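Long-range contacts in probable ATP-dependent kinase TDA10 (Saccharomyces cerevisiae, PDB 1ODF), which is probably an ATP-dependent kinase of still unknown specificity that closely resembles Escherichia coli pantothenate kinase in structure: residues A[207-212]-A[273-278]; A[163-168]-A[250-255]; A[30-35]-A[153-158]; A[123-128]-A[146-151]. One frame throughout, in Å; residues are numbered along the deposited sequence.

Interaction 1. Residues A[207-212]-A[273-278]; sequences IVFTTD and LGIDSN
Leu273 and Phe209 stand in register on two parallel strands and run side by side on one face of the sheet, pointing the same way. Leu273 does the touching with one branch: its CD1 lies 3.7 Å from CE1 of the Phe209 ring, which it approaches obliquely. Across the ring, CD2 of Phe209 is met by CD1 of Ile275, at 4.5 Å, so the ring has an aliphatic neighbour in Leu273, its partner in register, and a looser one in Ile275, two residues further along the same strand. Ile275 places CG1 between its backbone N and carbonyl carbon (chi1 72°), and this brings CG1 to 3.6 Å from the carbonyl O of Thr210. The backbone ladder holds these side chains in step. Leu273 is gripped at both polar atoms, its N donating to Val208 O at 2.7 Å and its O accepting from Thr210 N at 2.8 Å, while Ile275 N donates to Thr210 O. Toward solvent, a water joins Asp212 OD1 to Ser277 OG. Val8 of helix 8-24 touches both Phe209 and Leu273. This pairing illustrates the parallel part of the mixed central sheet, consistent with a P-loop kinase fold, and Phe209 approaches Gly38 of the predicted ATP site.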
loop_
_atom_site.group_PDB
_atom_site.type_symbol
_atom_site.label_atom_id
_atom_site.label_comp_id
_atom_site.label_asym_id
_atom_site.label_seq_id
_atom_site.Cartn_x
_atom_site.Cartn_y
_atom_site.Cartn_z
ATOM N N ILE A 207 -2.023 9.805 -2.624
ATOM C CA ILE A 207 -1.720 9.687 -4.044
ATOM C C ILE A 207 -2.415 8.410 -4.492
ATOM O O ILE A 207 -2.036 7.308 -4.089
ATOM C CB ILE A 207 -0.212 9.518 -4.317
ATOM C CG1 ILE A 207 0.606 10.532 -3.492
ATOM C CG2 ILE A 207 0.038 9.636 -5.833
ATOM C CD1 ILE A 207 0.393 11.961 -3.877
ATOM N N VAL A 208 -3.436 8.563 -5.321
ATOM C CA VAL A 208 -4.197 7.423 -5.789
ATOM C C VAL A 208 -4.050 7.188 -7.278
ATOM O O VAL A 208 -4.221 8.104 -8.090
ATOM C CB VAL A 208 -5.703 7.588 -5.454
ATOM C CG1 VAL A 208 -6.512 6.429 -6.066
ATOM C CG2 VAL A 208 -5.893 7.627 -3.940
ATOM N N PHE A 209 -3.721 5.945 -7.613
ATOM C CA PHE A 209 -3.555 5.512 -8.994
ATOM C C PHE A 209 -4.718 4.593 -9.334
ATOM O O PHE A 209 -4.954 3.598 -8.633
ATOM C CB PHE A 209 -2.268 4.683 -9.165
ATOM C CG PHE A 209 -0.997 5.490 -9.291
ATOM C CD1 PHE A 209 -0.827 6.692 -8.612
ATOM C CD2 PHE A 209 0.056 5.013 -10.068
ATOM C CE1 PHE A 209 0.373 7.402 -8.706
ATOM C CE2 PHE A 209 1.256 5.712 -10.167
ATOM C CZ PHE A 209 1.414 6.910 -9.483
ATOM N N THR A 210 -5.461 4.926 -10.383
ATOM C CA THR A 210 -6.524 4.045 -10.829
ATOM C C THR A 210 -6.318 3.864 -12.342
ATOM O O THR A 210 -5.495 4.556 -12.947
ATOM C CB THR A 210 -7.933 4.602 -10.521
ATOM O OG1 THR A 210 -8.882 3.534 -10.628
ATOM C CG2 THR A 210 -8.316 5.710 -11.494
ATOM N N THR A 211 -7.039 2.933 -12.954
ATOM C CA THR A 211 -6.874 2.695 -14.383
ATOM C C THR A 211 -8.226 2.567 -15.081
ATOM O O THR A 211 -9.255 2.469 -14.414
ATOM C CB THR A 211 -6.015 1.420 -14.614
ATOM O OG1 THR A 211 -5.765 1.251 -16.013
ATOM C CG2 THR A 211 -6.713 0.191 -14.057
ATOM N N ASP A 212 -8.225 2.590 -16.413
ATOM C CA ASP A 212 -9.463 2.484 -17.193
ATOM C C ASP A 212 -10.050 1.076 -17.183
ATOM O O ASP A 212 -11.253 0.889 -17.356
ATOM C CB ASP A 212 -9.217 2.921 -18.640
ATOM C CG ASP A 212 -8.006 2.245 -19.254
ATOM O OD1 ASP A 212 -7.888 1.010 -19.125
ATOM O OD2 ASP A 212 -7.175 2.946 -19.869
ATOM N N LEU A 273 -4.922 9.867 -9.944
ATOM C CA LEU A 273 -4.403 9.776 -11.299
ATOM C C LEU A 273 -4.966 8.559 -12.013
ATOM O O LEU A 273 -4.886 7.434 -11.505
ATOM C CB LEU A 273 -2.878 9.662 -11.285
ATOM C CG LEU A 273 -2.015 10.732 -10.615
ATOM C CD1 LEU A 273 -0.557 10.354 -10.786
ATOM C CD2 LEU A 273 -2.279 12.089 -11.231
ATOM N N GLY A 274 -5.541 8.793 -13.188
ATOM C CA GLY A 274 -6.084 7.702 -13.971
ATOM C C GLY A 274 -5.073 7.353 -15.042
ATOM O O GLY A 274 -4.681 8.222 -15.815
ATOM N N ILE A 275 -4.635 6.098 -15.088
ATOM C CA ILE A 275 -3.647 5.696 -16.089
ATOM C C ILE A 275 -4.118 4.512 -16.917
ATOM O O ILE A 275 -4.922 3.702 -16.457
ATOM C CB ILE A 275 -2.295 5.329 -15.446
ATOM C CG1 ILE A 275 -2.406 3.990 -14.708
ATOM C CG2 ILE A 275 -1.868 6.427 -14.495
ATOM C CD1 ILE A 275 -1.086 3.491 -14.141
ATOM N N ASP A 276 -3.599 4.422 -18.140
ATOM C CA ASP A 276 -3.957 3.351 -19.067
ATOM C C ASP A 276 -2.929 2.220 -19.075
ATOM O O ASP A 276 -1.929 2.272 -18.352
ATOM C CB ASP A 276 -4.105 3.918 -20.482
ATOM C CG ASP A 276 -2.788 4.453 -21.048
ATOM O OD1 ASP A 276 -2.830 5.116 -22.110
ATOM O OD2 ASP A 276 -1.715 4.211 -20.448
ATOM N N SER A 277 -3.182 1.209 -19.903
ATOM C CA SER A 277 -2.295 0.053 -20.034
ATOM C C SER A 277 -0.819 0.442 -20.081
ATOM O O SER A 277 0.015 -0.203 -19.452
ATOM C CB SER A 277 -2.648 -0.737 -21.292
ATOM O OG SER A 277 -4.039 -1.005 -21.341
ATOM N N ASN A 278 -0.494 1.492 -20.825
ATOM C CA ASN A 278 0.896 1.940 -20.932
ATOM C C ASN A 278 1.309 2.861 -19.794
ATOM O O ASN A 278 2.316 3.567 -19.895
ATOM C CB ASN A 278 1.132 2.668 -22.258
ATOM C CG ASN A 278 1.249 1.722 -23.434
ATOM O OD1 ASN A 278 1.584 2.139 -24.543
ATOM N ND2 ASN A 278 0.973 0.441 -23.201
HETATM O O HOH W 1 -6.261 0.485 -21.715
#

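Interaction 2. Residues A[163-168]-A[250-255]; sequences LGFNPI and PSYKLY
Tyr255 meets Phe165 where a helix presses against a loop, their side chains crossing at about a right angle. Between these two residues the nearest atoms are Tyr255 CB and Phe165 CG, 3.6 Å apart. The two rings are inclined by 32°, with centroids 5.8 Å apart, and meet obliquely. Each residue sets CG anti to its own carbonyl carbon (chi1 -67° in Phe165), directing the phenyl group at the helix. Packing is tight here: the carbonyl O of Asn166 sits 3.1 Å from Tyr255 CD2, and Leu254 CB lies over a face of the tyrosine ring. At the far end of Phe165, Tyr252 CD2 comes to the ring edge at 4.3 Å from CZ. The other side is looser. Ile168, partly exposed, rests its CD1 3.9 Å from Leu254 CD2, and no direct hydrogen bond spans the contact; a water instead donates to Tyr255 O and accepts from Asn166 N at 2.9 Å. Because the Tyr255 hydroxyl is bonded to Asn186 OD1, a leucine in its place would probably cost Asn186 OD1 one of its two donors, leaving it Ile168 N, and open a gap beside Asn166 O and Ile168. Tyr252 OH bonds Gln40 OE1, so the contact packs the loop after strand 155-160 and helix 249-262 together beside the predicted P-loop.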
loop_
_atom_site.group_PDB
_atom_site.type_symbol
_atom_site.label_atom_id
_atom_site.label_comp_id
_atom_site.label_asym_id
_atom_site.label_seq_id
_atom_site.Cartn_x
_atom_site.Cartn_y
_atom_site.Cartn_z
ATOM N N LEU A 163 -4.059 0.251 0.150
ATOM C CA LEU A 163 -4.168 1.317 1.129
ATOM C C LEU A 163 -5.370 2.207 0.803
ATOM O O LEU A 163 -5.527 2.681 -0.329
ATOM C CB LEU A 163 -2.892 2.159 1.151
ATOM C CG LEU A 163 -1.561 1.466 1.464
ATOM C CD1 LEU A 163 -0.479 2.521 1.662
ATOM C CD2 LEU A 163 -1.691 0.611 2.710
ATOM N N GLY A 164 -6.222 2.428 1.798
ATOM C CA GLY A 164 -7.384 3.263 1.572
ATOM C C GLY A 164 -8.676 2.472 1.465
ATOM O O GLY A 164 -9.756 3.034 1.651
ATOM N N PHE A 165 -8.576 1.178 1.159
ATOM C CA PHE A 165 -9.765 0.333 1.056
ATOM C C PHE A 165 -10.409 0.255 2.433
ATOM O O PHE A 165 -9.715 0.167 3.450
ATOM C CB PHE A 165 -9.396 -1.089 0.603
ATOM C CG PHE A 165 -8.881 -1.177 -0.809
ATOM C CD1 PHE A 165 -8.628 -0.025 -1.557
ATOM C CD2 PHE A 165 -8.601 -2.424 -1.377
ATOM C CE1 PHE A 165 -8.096 -0.114 -2.853
ATOM C CE2 PHE A 165 -8.070 -2.526 -2.667
ATOM C CZ PHE A 165 -7.816 -1.365 -3.406
ATOM N N ASN A 166 -11.732 0.280 2.471
ATOM C CA ASN A 166 -12.440 0.206 3.743
ATOM C C ASN A 166 -13.378 -0.991 3.824
ATOM O O ASN A 166 -14.073 -1.332 2.862
ATOM C CB ASN A 166 -13.221 1.500 4.008
ATOM C CG ASN A 166 -12.300 2.707 4.218
ATOM O OD1 ASN A 166 -11.377 2.665 5.026
ATOM N ND2 ASN A 166 -12.558 3.780 3.490
ATOM N N PRO A 167 -13.404 -1.646 4.989
ATOM C CA PRO A 167 -14.255 -2.814 5.205
ATOM C C PRO A 167 -15.738 -2.543 5.049
ATOM O O PRO A 167 -16.223 -1.443 5.337
ATOM C CB PRO A 167 -13.890 -3.248 6.626
ATOM C CG PRO A 167 -13.452 -1.964 7.279
ATOM C CD PRO A 167 -12.622 -1.329 6.198
ATOM N N ILE A 168 -16.449 -3.549 4.545
ATOM C CA ILE A 168 -17.893 -3.461 4.400
ATOM C C ILE A 168 -18.364 -3.594 5.839
ATOM O O ILE A 168 -17.961 -4.522 6.541
ATOM C CB ILE A 168 -18.452 -4.636 3.587
ATOM C CG1 ILE A 168 -17.767 -4.695 2.214
ATOM C CG2 ILE A 168 -19.962 -4.484 3.445
ATOM C CD1 ILE A 168 -17.873 -3.399 1.417
ATOM N N PRO A 250 -10.932 -10.214 -6.246
ATOM C CA PRO A 250 -12.131 -10.026 -5.416
ATOM C C PRO A 250 -12.046 -8.712 -4.625
ATOM O O PRO A 250 -13.010 -7.941 -4.566
ATOM C CB PRO A 250 -12.122 -11.257 -4.515
ATOM C CG PRO A 250 -11.493 -12.306 -5.403
ATOM C CD PRO A 250 -10.348 -11.552 -6.037
ATOM N N SER A 251 -10.881 -8.459 -4.037
ATOM C CA SER A 251 -10.670 -7.232 -3.273
ATOM C C SER A 251 -10.888 -6.004 -4.152
ATOM O O SER A 251 -11.560 -5.059 -3.755
ATOM C CB SER A 251 -9.257 -7.203 -2.698
ATOM O OG SER A 251 -9.112 -8.194 -1.705
ATOM N N TYR A 252 -10.308 -6.029 -5.348
ATOM C CA TYR A 252 -10.444 -4.921 -6.286
ATOM C C TYR A 252 -11.911 -4.648 -6.586
ATOM O O TYR A 252 -12.375 -3.514 -6.461
ATOM C CB TYR A 252 -9.692 -5.232 -7.596
ATOM C CG TYR A 252 -8.190 -5.065 -7.500
ATOM C CD1 TYR A 252 -7.322 -6.050 -7.979
ATOM C CD2 TYR A 252 -7.633 -3.925 -6.915
ATOM C CE1 TYR A 252 -5.933 -5.901 -7.868
ATOM C CE2 TYR A 252 -6.248 -3.770 -6.801
ATOM C CZ TYR A 252 -5.405 -4.758 -7.275
ATOM O OH TYR A 252 -4.038 -4.608 -7.131
ATOM N N LYS A 253 -12.634 -5.698 -6.966
ATOM C CA LYS A 253 -14.049 -5.582 -7.293
ATOM C C LYS A 253 -14.886 -5.062 -6.126
ATOM O O LYS A 253 -15.844 -4.321 -6.326
ATOM C CB LYS A 253 -14.612 -6.938 -7.732
ATOM C CG LYS A 253 -13.960 -7.529 -8.963
ATOM C CD LYS A 253 -14.613 -8.859 -9.334
ATOM C CE LYS A 253 -14.018 -9.430 -10.618
ATOM N NZ LYS A 253 -14.741 -10.659 -11.093
ATOM N N LEU A 254 -14.529 -5.459 -4.910
ATOM C CA LEU A 254 -15.274 -5.026 -3.741
ATOM C C LEU A 254 -14.994 -3.595 -3.260
ATOM O O LEU A 254 -15.930 -2.841 -3.014
ATOM C CB LEU A 254 -15.015 -5.975 -2.569
ATOM C CG LEU A 254 -16.227 -6.586 -1.850
ATOM C CD1 LEU A 254 -15.800 -7.019 -0.458
ATOM C CD2 LEU A 254 -17.368 -5.583 -1.765
ATOM N N TYR A 255 -13.716 -3.220 -3.155
ATOM C CA TYR A 255 -13.343 -1.910 -2.611
ATOM C C TYR A 255 -12.842 -0.787 -3.508
ATOM O O TYR A 255 -12.990 0.383 -3.156
ATOM C CB TYR A 255 -12.283 -2.098 -1.521
ATOM C CG TYR A 255 -12.523 -3.256 -0.580
ATOM C CD1 TYR A 255 -11.719 -4.397 -0.625
ATOM C CD2 TYR A 255 -13.519 -3.190 0.392
ATOM C CE1 TYR A 255 -11.900 -5.445 0.287
ATOM C CE2 TYR A 255 -13.710 -4.224 1.309
ATOM C CZ TYR A 255 -12.899 -5.347 1.253
ATOM O OH TYR A 255 -13.080 -6.351 2.174
HETATM O O HOH W 2 -13.086 0.767 -0.041
#

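Interaction 3. Residues A[30-35]-A[153-158]; sequences CPLFIF and VDIFIL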
loop_
_atom_site.group_PDB
_atom_site.type_symbol
_atom_site.label_atom_id
_atom_site.label_comp_id
_atom_site.label_asym_id
_atom_site.label_seq_id
_atom_site.Cartn_x
_atom_site.Cartn_y
_atom_site.Cartn_z
ATOM N N CYS A 30 3.446 16.983 14.797
ATOM C CA CYS A 30 3.060 15.591 14.578
ATOM C C CYS A 30 3.502 15.175 13.171
ATOM O O CYS A 30 3.752 16.020 12.313
ATOM C CB CYS A 30 1.544 15.434 14.721
ATOM S SG CYS A 30 0.568 16.318 13.470
ATOM N N PRO A 31 3.618 13.869 12.917
ATOM C CA PRO A 31 4.039 13.438 11.581
ATOM C C PRO A 31 2.990 13.759 10.506
ATOM O O PRO A 31 1.799 13.914 10.791
ATOM C CB PRO A 31 4.213 11.920 11.735
ATOM C CG PRO A 31 4.334 11.707 13.224
ATOM C CD PRO A 31 3.379 12.708 13.790
ATOM N N LEU A 32 3.451 13.884 9.273
ATOM C CA LEU A 32 2.562 14.105 8.145
ATOM C C LEU A 32 2.733 12.801 7.377
ATOM O O LEU A 32 3.855 12.438 7.011
ATOM C CB LEU A 32 3.046 15.262 7.267
ATOM C CG LEU A 32 2.167 15.809 6.122
ATOM C CD1 LEU A 32 2.977 15.872 4.856
ATOM C CD2 LEU A 32 0.938 14.979 5.904
ATOM N N PHE A 33 1.644 12.077 7.160
ATOM C CA PHE A 33 1.739 10.837 6.403
ATOM C C PHE A 33 1.452 11.069 4.922
ATOM O O PHE A 33 0.707 11.983 4.552
ATOM C CB PHE A 33 0.769 9.786 6.953
ATOM C CG PHE A 33 1.280 9.086 8.176
ATOM C CD1 PHE A 33 1.493 9.790 9.363
ATOM C CD2 PHE A 33 1.599 7.732 8.132
ATOM C CE1 PHE A 33 2.022 9.154 10.490
ATOM C CE2 PHE A 33 2.129 7.086 9.253
ATOM C CZ PHE A 33 2.341 7.799 10.436
ATOM N N ILE A 34 2.079 10.253 4.083
ATOM C CA ILE A 34 1.866 10.320 2.651
ATOM C C ILE A 34 1.627 8.886 2.178
ATOM O O ILE A 34 2.531 8.042 2.201
ATOM C CB ILE A 34 3.069 10.934 1.921
ATOM C CG1 ILE A 34 3.288 12.367 2.409
ATOM C CG2 ILE A 34 2.799 10.948 0.411
ATOM C CD1 ILE A 34 4.431 13.071 1.743
ATOM N N PHE A 35 0.384 8.624 1.783
ATOM C CA PHE A 35 -0.031 7.310 1.328
ATOM C C PHE A 35 -0.064 7.188 -0.185
ATOM O O PHE A 35 -0.597 8.065 -0.882
ATOM C CB PHE A 35 -1.436 6.982 1.850
ATOM C CG PHE A 35 -1.535 6.887 3.344
ATOM C CD1 PHE A 35 -2.528 7.587 4.028
ATOM C CD2 PHE A 35 -0.662 6.071 4.072
ATOM C CE1 PHE A 35 -2.657 7.478 5.418
ATOM C CE2 PHE A 35 -0.779 5.952 5.464
ATOM C CZ PHE A 35 -1.780 6.656 6.138
ATOM N N VAL A 153 9.504 11.774 13.680
ATOM C CA VAL A 153 9.367 11.654 12.236
ATOM C C VAL A 153 8.520 12.813 11.718
ATOM O O VAL A 153 7.427 13.068 12.223
ATOM C CB VAL A 153 8.694 10.328 11.848
ATOM C CG1 VAL A 153 8.694 10.168 10.327
ATOM C CG2 VAL A 153 9.420 9.173 12.517
ATOM N N ASP A 154 9.042 13.520 10.720
ATOM C CA ASP A 154 8.336 14.649 10.133
ATOM C C ASP A 154 7.411 14.232 8.983
ATOM O O ASP A 154 6.277 14.693 8.892
ATOM C CB ASP A 154 9.357 15.688 9.658
ATOM C CG ASP A 154 10.118 16.328 10.822
ATOM O OD1 ASP A 154 9.492 17.087 11.593
ATOM O OD2 ASP A 154 11.332 16.062 10.966
ATOM N N ILE A 155 7.901 13.363 8.109
ATOM C CA ILE A 155 7.115 12.879 6.982
ATOM C C ILE A 155 7.271 11.370 6.876
ATOM O O ILE A 155 8.387 10.859 6.842
ATOM C CB ILE A 155 7.575 13.521 5.641
ATOM C CG1 ILE A 155 7.279 15.024 5.665
ATOM C CG2 ILE A 155 6.869 12.849 4.452
ATOM C CD1 ILE A 155 7.792 15.764 4.458
ATOM N N PHE A 156 6.150 10.657 6.853
ATOM C CA PHE A 156 6.206 9.214 6.726
ATOM C C PHE A 156 5.445 8.747 5.498
ATOM O O PHE A 156 4.235 8.948 5.367
ATOM C CB PHE A 156 5.656 8.518 7.972
ATOM C CG PHE A 156 5.926 7.051 7.985
ATOM C CD1 PHE A 156 5.176 6.182 7.192
ATOM C CD2 PHE A 156 6.995 6.534 8.723
ATOM C CE1 PHE A 156 5.488 4.825 7.129
ATOM C CE2 PHE A 156 7.316 5.166 8.664
ATOM C CZ PHE A 156 6.562 4.317 7.866
ATOM N N ILE A 157 6.185 8.106 4.606
ATOM C CA ILE A 157 5.651 7.600 3.357
ATOM C C ILE A 157 5.345 6.116 3.468
ATOM O O ILE A 157 6.229 5.318 3.763
ATOM C CB ILE A 157 6.671 7.827 2.210
ATOM C CG1 ILE A 157 7.007 9.317 2.116
ATOM C CG2 ILE A 157 6.119 7.315 0.889
ATOM C CD1 ILE A 157 8.039 9.647 1.059
ATOM N N LEU A 158 4.084 5.755 3.251
ATOM C CA LEU A 158 3.669 4.358 3.290
ATOM C C LEU A 158 2.973 4.055 1.956
ATOM O O LEU A 158 2.221 4.892 1.439
ATOM C CB LEU A 158 2.715 4.099 4.462
ATOM C CG LEU A 158 2.251 2.645 4.639
ATOM C CD1 LEU A 158 3.446 1.757 5.007
ATOM C CD2 LEU A 158 1.177 2.576 5.709
HETATM O O HOH W 3 5.497 17.091 10.207
#
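Phe33 and Phe156 are paired in register on parallel strands, and their rings meet obliquely. Their ring planes are inclined by 33°, and what lies over one face of Phe33 is not the partner ring but Phe156 CB, a CH-pi contact 4.1 Å from the Phe33 ring centroid and nearly on its normal. Phe156 carries CG anti to its backbone N (chi1 -169°), whereas Phe33 turns CG anti to the carbonyl carbon; the two side chains cross obliquely, Phe33 CE2 reaching Phe156 CD1 at 3.8 Å. Two residues further along, on the same side, Leu158 approaches Phe35 from the rim: its CB lies in the ring plane, and its CD2 is 3.9 Å from Phe35 CE2. The reverse side of the strands is aliphatic, with Ile34 CD1 meeting Ile155 CG2 diagonally at 3.7 Å. Helix 8-24 covers this side, and helix 104-114 packs on Phe33 and Phe156. Leu32 and Ile34 each donate and accept across the pair, Ile34 N reaching Phe156 O at 2.8 Å, while Phe33 and Phe35 bond by backbone to strand 204-211. The chemistry implies that main-chain bonds tie the strands, while apolar packing on both faces fixes the side chains.

Interaction 4. Residues A[123-128]-A[146-151]; sequences QDTVVL and GQKIKL
Gln147 lies alongside Leu128, the two side chains pointing the same way from a hydrogen-bonded pair of an antiparallel sheet, in which strand 147-150 flanks strand 125-132. From its base outward, the glutamine follows its neighbour closely. CB is 4.2 Å from Leu128 O; CG, held between the backbone N and the carbonyl carbon (chi1 70°), rests 3.6 Å from Leu128 CB; CD passes the same CB at 4.1 Å; and NE2 comes within 3.9 Å of Leu128 CD2 before donating to the carbonyl O of Tyr67. With an alanine here, the Tyr67 carbonyl would probably lose this amide donor and the flank of Leu128 its cover. The backbones grip each other twice at this pair, Gln147 N to Leu128 O at 2.7 Å and Leu128 N to Gln147 O at 2.8 Å. On the same face Leu128 CD1 touches Ile149 CD1 at 3.8 Å, and both side chains reach Phe156 of strand 155-160. The opposite face carries Thr125, Val127 and Lys148 and is largely exposed. There the lysine stem crosses both neighbours obliquely, its CD beside Thr125 OG1 and its CG only 3.4 Å from Val127 CG2, tighter than usual van der Waals contact.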
loop_
_atom_site.group_PDB
_atom_site.type_symbol
_atom_site.label_atom_id
_atom_site.label_comp_id
_atom_site.label_asym_id
_atom_site.label_seq_id
_atom_site.Cartn_x
_atom_site.Cartn_y
_atom_site.Cartn_z
ATOM N N GLN A 123 13.204 6.124 21.744
ATOM C CA GLN A 123 14.618 6.494 21.754
ATOM C C GLN A 123 14.885 7.620 20.748
ATOM O O GLN A 123 14.102 8.562 20.625
ATOM C CB GLN A 123 15.488 5.277 21.402
ATOM C CG GLN A 123 16.976 5.444 21.723
ATOM C CD GLN A 123 17.869 4.561 20.866
ATOM O OE1 GLN A 123 18.058 4.816 19.675
ATOM N NE2 GLN A 123 18.417 3.514 21.468
ATOM N N ASP A 124 16.002 7.511 20.035
ATOM C CA ASP A 124 16.385 8.497 19.034
ATOM C C ASP A 124 16.009 7.948 17.660
ATOM O O ASP A 124 16.079 8.652 16.648
ATOM C CB ASP A 124 17.893 8.748 19.097
ATOM C CG ASP A 124 18.369 9.105 20.497
ATOM O OD1 ASP A 124 17.893 10.122 21.056
ATOM O OD2 ASP A 124 19.222 8.366 21.039
ATOM N N THR A 125 15.620 6.677 17.640
ATOM C CA THR A 125 15.219 6.008 16.412
ATOM C C THR A 125 14.140 4.980 16.707
ATOM O O THR A 125 14.028 4.488 17.830
ATOM C CB THR A 125 16.393 5.264 15.756
ATOM O OG1 THR A 125 16.771 4.149 16.576
ATOM C CG2 THR A 125 17.585 6.192 15.582
ATOM N N VAL A 126 13.338 4.677 15.691
ATOM C CA VAL A 126 12.288 3.671 15.797
ATOM C C VAL A 126 12.681 2.630 14.767
ATOM O O VAL A 126 13.159 2.974 13.685
ATOM C CB VAL A 126 10.882 4.237 15.448
ATOM C CG1 VAL A 126 10.877 4.835 14.042
ATOM C CG2 VAL A 126 9.843 3.133 15.554
ATOM N N VAL A 127 12.505 1.362 15.100
ATOM C CA VAL A 127 12.870 0.311 14.171
ATOM C C VAL A 127 11.674 -0.259 13.426
ATOM O O VAL A 127 10.672 -0.646 14.029
ATOM C CB VAL A 127 13.611 -0.838 14.892
ATOM C CG1 VAL A 127 13.870 -1.983 13.925
ATOM C CG2 VAL A 127 14.936 -0.325 15.445
ATOM N N LEU A 128 11.789 -0.290 12.103
ATOM C CA LEU A 128 10.745 -0.839 11.246
ATOM C C LEU A 128 11.284 -2.109 10.593
ATOM O O LEU A 128 12.475 -2.210 10.291
ATOM C CB LEU A 128 10.328 0.170 10.175
ATOM C CG LEU A 128 9.325 1.233 10.641
ATOM C CD1 LEU A 128 10.014 2.253 11.546
ATOM C CD2 LEU A 128 8.722 1.909 9.422
ATOM N N GLY A 146 15.869 -4.846 10.420
ATOM C CA GLY A 146 15.062 -3.954 9.613
ATOM C C GLY A 146 15.746 -2.634 9.317
ATOM O O GLY A 146 16.914 -2.600 8.938
ATOM N N GLN A 147 15.013 -1.541 9.495
ATOM C CA GLN A 147 15.544 -0.209 9.237
ATOM C C GLN A 147 15.291 0.669 10.453
ATOM O O GLN A 147 14.400 0.391 11.256
ATOM C CB GLN A 147 14.840 0.414 8.029
ATOM C CG GLN A 147 13.378 0.782 8.318
ATOM C CD GLN A 147 12.785 1.768 7.316
ATOM O OE1 GLN A 147 13.383 2.809 7.014
ATOM N NE2 GLN A 147 11.594 1.452 6.811
ATOM N N LYS A 148 16.072 1.734 10.586
ATOM C CA LYS A 148 15.899 2.660 11.698
ATOM C C LYS A 148 15.613 4.069 11.196
ATOM O O LYS A 148 16.285 4.571 10.299
ATOM C CB LYS A 148 17.135 2.666 12.606
ATOM C CG LYS A 148 17.078 1.614 13.698
ATOM C CD LYS A 148 18.117 1.851 14.795
ATOM C CE LYS A 148 19.530 1.523 14.337
ATOM N NZ LYS A 148 20.486 1.551 15.482
ATOM N N ILE A 149 14.604 4.703 11.778
ATOM C CA ILE A 149 14.240 6.053 11.381
ATOM C C ILE A 149 14.405 7.008 12.558
ATOM O O ILE A 149 14.051 6.669 13.686
ATOM C CB ILE A 149 12.778 6.092 10.864
ATOM C CG1 ILE A 149 12.632 5.121 9.682
ATOM C CG2 ILE A 149 12.408 7.515 10.435
ATOM C CD1 ILE A 149 11.221 4.992 9.144
ATOM N N LYS A 150 14.947 8.195 12.291
ATOM C CA LYS A 150 15.163 9.192 13.341
ATOM C C LYS A 150 13.865 9.798 13.867
ATOM O O LYS A 150 13.007 10.219 13.093
ATOM C CB LYS A 150 16.059 10.329 12.834
ATOM C CG LYS A 150 17.450 9.902 12.382
ATOM C CD LYS A 150 18.263 11.101 11.890
ATOM C CE LYS A 150 19.599 10.672 11.284
ATOM N NZ LYS A 150 19.421 9.873 10.035
ATOM N N LEU A 151 13.731 9.837 15.188
ATOM C CA LEU A 151 12.563 10.420 15.832
ATOM C C LEU A 151 12.903 11.837 16.302
ATOM O O LEU A 151 14.034 12.124 16.690
ATOM C CB LEU A 151 12.131 9.579 17.033
ATOM C CG LEU A 151 11.429 8.239 16.783
ATOM C CD1 LEU A 151 10.076 8.465 16.118
ATOM C CD2 LEU A 151 12.303 7.375 15.912
#

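How the interactions relate
Interactions 1 and 3 belong to one sheet, in which strands 32-37 and 204-211 are neighbours: Ile207 N lies 2.8 Å from Phe35 O, a probable hydrogen bond. Interaction 4 packs its small sheet onto interaction 3 through Phe156, whose CZ is 3.6 Å from Leu128 CD2. Interaction 2 touches interaction 3 where Leu163 CD1 comes to 3.6 Å from Leu158 O, but stays about 6 Å from interaction 1 at the nearest atoms. Two contacts reach the predicted ATP site, Phe209 of interaction 1 near Gly38 and Tyr252 of interaction 2 near Gln40. Interaction 4 lies away from that site, and its centre is about 33 Å from the centre of interaction 1.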